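Capsid protein (Macrobrachium rosenbergii nodavirus, PDB 5YKU) forms the capsid shell of the virus, with this protrusion domain probably making the dimeric spikes on the particle surface. Local coordinates at residues G17-P22 with I72-T77. Numbering follows the deposited sequence.
Sequences GNWVPP and ISYFDT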
loop_
_atom_site.group_PDB
_atom_site.type_symbol
_atom_site.label_atom_id
_atom_site.label_comp_id
_atom_site.label_asym_id
_atom_site.label_seq_id
_atom_site.Cartn_x
_atom_site.Cartn_y
_atom_site.Cartn_z
ATOM N N GLY A 17 -4.664 -4.559 4.133
ATOM C CA GLY A 17 -5.738 -4.270 3.272
ATOM C C GLY A 17 -5.468 -4.582 1.843
ATOM O O GLY A 17 -4.406 -5.062 1.449
ATOM N N ASN A 18 -6.476 -4.408 1.009
ATOM C CA ASN A 18 -6.468 -4.696 -0.412
ATOM C C ASN A 18 -6.513 -3.446 -1.208
ATOM O O ASN A 18 -7.258 -2.502 -0.926
ATOM C CB ASN A 18 -7.699 -5.540 -0.755
ATOM C CG ASN A 18 -7.652 -6.873 -0.155
ATOM O OD1 ASN A 18 -6.637 -7.499 0.076
ATOM N ND2 ASN A 18 -8.850 -7.441 0.048
ATOM N N TRP A 19 -5.700 -3.397 -2.248
ATOM C CA TRP A 19 -5.837 -2.388 -3.283
ATOM C C TRP A 19 -6.995 -2.746 -4.202
ATOM O O TRP A 19 -7.081 -3.890 -4.665
ATOM C CB TRP A 19 -4.530 -2.326 -4.127
ATOM C CG TRP A 19 -3.323 -1.940 -3.357
ATOM C CD1 TRP A 19 -2.238 -2.737 -3.116
ATOM C CD2 TRP A 19 -3.051 -0.703 -2.697
ATOM N NE1 TRP A 19 -1.313 -2.070 -2.374
ATOM C CE2 TRP A 19 -1.770 -0.803 -2.081
ATOM C CE3 TRP A 19 -3.772 0.480 -2.520
ATOM C CZ2 TRP A 19 -1.192 0.230 -1.378
ATOM C CZ3 TRP A 19 -3.195 1.513 -1.830
ATOM C CH2 TRP A 19 -1.904 1.425 -1.289
ATOM N N VAL A 20 -7.888 -1.803 -4.433
ATOM C CA VAL A 20 -9.002 -2.072 -5.323
ATOM C C VAL A 20 -8.498 -2.539 -6.705
ATOM O O VAL A 20 -7.645 -1.824 -7.250
ATOM C CB VAL A 20 -9.816 -0.805 -5.433
ATOM C CG1 VAL A 20 -10.962 -0.988 -6.446
ATOM C CG2 VAL A 20 -10.447 -0.373 -4.096
ATOM N N PRO A 21 -8.987 -3.622 -7.244
ATOM C CA PRO A 21 -8.522 -4.050 -8.575
ATOM C C PRO A 21 -8.962 -3.133 -9.688
ATOM O O PRO A 21 -9.995 -2.455 -9.589
ATOM C CB PRO A 21 -9.087 -5.404 -8.731
ATOM C CG PRO A 21 -9.412 -5.900 -7.332
ATOM C CD PRO A 21 -9.828 -4.649 -6.629
ATOM N N PRO A 22 -8.211 -3.066 -10.743
ATOM C CA PRO A 22 -8.626 -2.312 -11.920
ATOM C C PRO A 22 -9.776 -3.027 -12.602
ATOM O O PRO A 22 -10.066 -4.175 -12.437
ATOM C CB PRO A 22 -7.363 -2.376 -12.860
ATOM C CG PRO A 22 -6.724 -3.643 -12.513
ATOM C CD PRO A 22 -6.956 -3.837 -10.997
ATOM N N ILE A 72 5.868 1.180 -4.612
ATOM C CA ILE A 72 5.580 -0.229 -4.410
ATOM C C ILE A 72 5.287 -0.918 -5.754
ATOM O O ILE A 72 4.567 -0.356 -6.585
ATOM C CB ILE A 72 4.434 -0.468 -3.421
ATOM C CG1 ILE A 72 4.836 -0.035 -2.051
ATOM C CG2 ILE A 72 3.977 -1.910 -3.417
ATOM C CD1 ILE A 72 3.786 -0.032 -0.986
ATOM N N SER A 73 5.871 -2.108 -5.947
ATOM C CA SER A 73 5.699 -2.852 -7.164
ATOM C C SER A 73 5.135 -4.196 -6.912
ATOM O O SER A 73 5.675 -4.974 -6.063
ATOM C CB SER A 73 7.007 -3.033 -7.881
ATOM O OG SER A 73 7.477 -1.822 -8.447
ATOM N N TYR A 74 4.109 -4.630 -7.676
ATOM C CA TYR A 74 3.574 -5.969 -7.703
ATOM C C TYR A 74 3.684 -6.544 -9.085
ATOM O O TYR A 74 3.374 -5.869 -10.076
ATOM C CB TYR A 74 2.126 -6.004 -7.306
ATOM C CG TYR A 74 1.822 -5.461 -5.924
ATOM C CD1 TYR A 74 1.823 -6.291 -4.791
ATOM C CD2 TYR A 74 1.469 -4.146 -5.778
ATOM C CE1 TYR A 74 1.532 -5.779 -3.542
ATOM C CE2 TYR A 74 1.137 -3.636 -4.526
ATOM C CZ TYR A 74 1.164 -4.449 -3.421
ATOM O OH TYR A 74 0.868 -3.936 -2.169
ATOM N N PHE A 75 3.996 -7.824 -9.190
ATOM C CA PHE A 75 3.909 -8.588 -10.467
ATOM C C PHE A 75 3.802 -10.001 -10.121
ATOM O O PHE A 75 4.542 -10.492 -9.257
ATOM C CB PHE A 75 5.131 -8.333 -11.352
ATOM C CG PHE A 75 4.932 -8.758 -12.774
ATOM C CD1 PHE A 75 4.009 -8.081 -13.549
ATOM C CD2 PHE A 75 5.558 -9.789 -13.332
ATOM C CE1 PHE A 75 3.834 -8.358 -14.899
ATOM C CE2 PHE A 75 5.343 -10.136 -14.691
ATOM C CZ PHE A 75 4.549 -9.387 -15.477
ATOM N N ASP A 76 2.909 -10.758 -10.759
ATOM C CA ASP A 76 2.589 -12.120 -10.333
ATOM C C ASP A 76 3.073 -13.217 -11.208
ATOM O O ASP A 76 2.789 -14.354 -10.881
ATOM C CB ASP A 76 1.082 -12.193 -10.081
ATOM C CG ASP A 76 0.223 -12.038 -11.324
ATOM O OD1 ASP A 76 0.784 -11.693 -12.406
ATOM O OD2 ASP A 76 -1.028 -12.328 -11.185
ATOM N N THR A 77 3.734 -12.959 -12.305
ATOM C CA THR A 77 3.972 -14.009 -13.311
ATOM C C THR A 77 5.418 -14.116 -13.624
ATOM O O THR A 77 6.040 -13.191 -14.197
ATOM C CB THR A 77 3.175 -13.725 -14.603
ATOM O OG1 THR A 77 1.770 -13.580 -14.284
ATOM C CG2 THR A 77 3.355 -14.803 -15.597
#
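Trp19 and Tyr74 meet through one hydrogen bond between their side chains. The indole NE1 of Trp19 donates to the phenol OH of Tyr74 at 2.9 Å. The N-H...O angle is 148°, so the bond is somewhat bent. The oxygen lies at the indole edge, in the plane of the ring. Tyr74 OH is also hydrogen-bonded to the backbone O of Gln114. The buried hydroxyl is therefore held by two partners, and the indole N-H is satisfied inside the protein.

The two rings also touch. Trp19 CD1 lies 3.8 Å from Tyr74 CE2, next to the hydrogen bond. The five-membered ring of Trp19 and the Tyr74 ring have centroids 5.4 Å apart. The rings are set obliquely, their planes at 68°, and the side chains cross at about a right angle. Each CG stands anti to its own carbonyl carbon, with chi1 of -62° in Trp19 and a similar value in Tyr74. These torsions carry both rings into the gap between the backbones, whose closest CA atoms, those of Trp19 and Tyr74, are 11.0 Å apart.

The contact is buried in the interior of this all-beta protrusion domain. It joins segment 17-22, which lies partly on strand 10-18, to strand 69-75. These two strands are not neighbours in the antiparallel order. Tyr113 stacks on Tyr74, and Tyr115 meets Trp19 with its ring inclined. Trp19 also packs on Ile33 of strand 26-33, Leu100 of strand 96-104 and Ile61 of strand 57-63, while Tyr74 rests on Cys59 and Ile61 of strand 57-63.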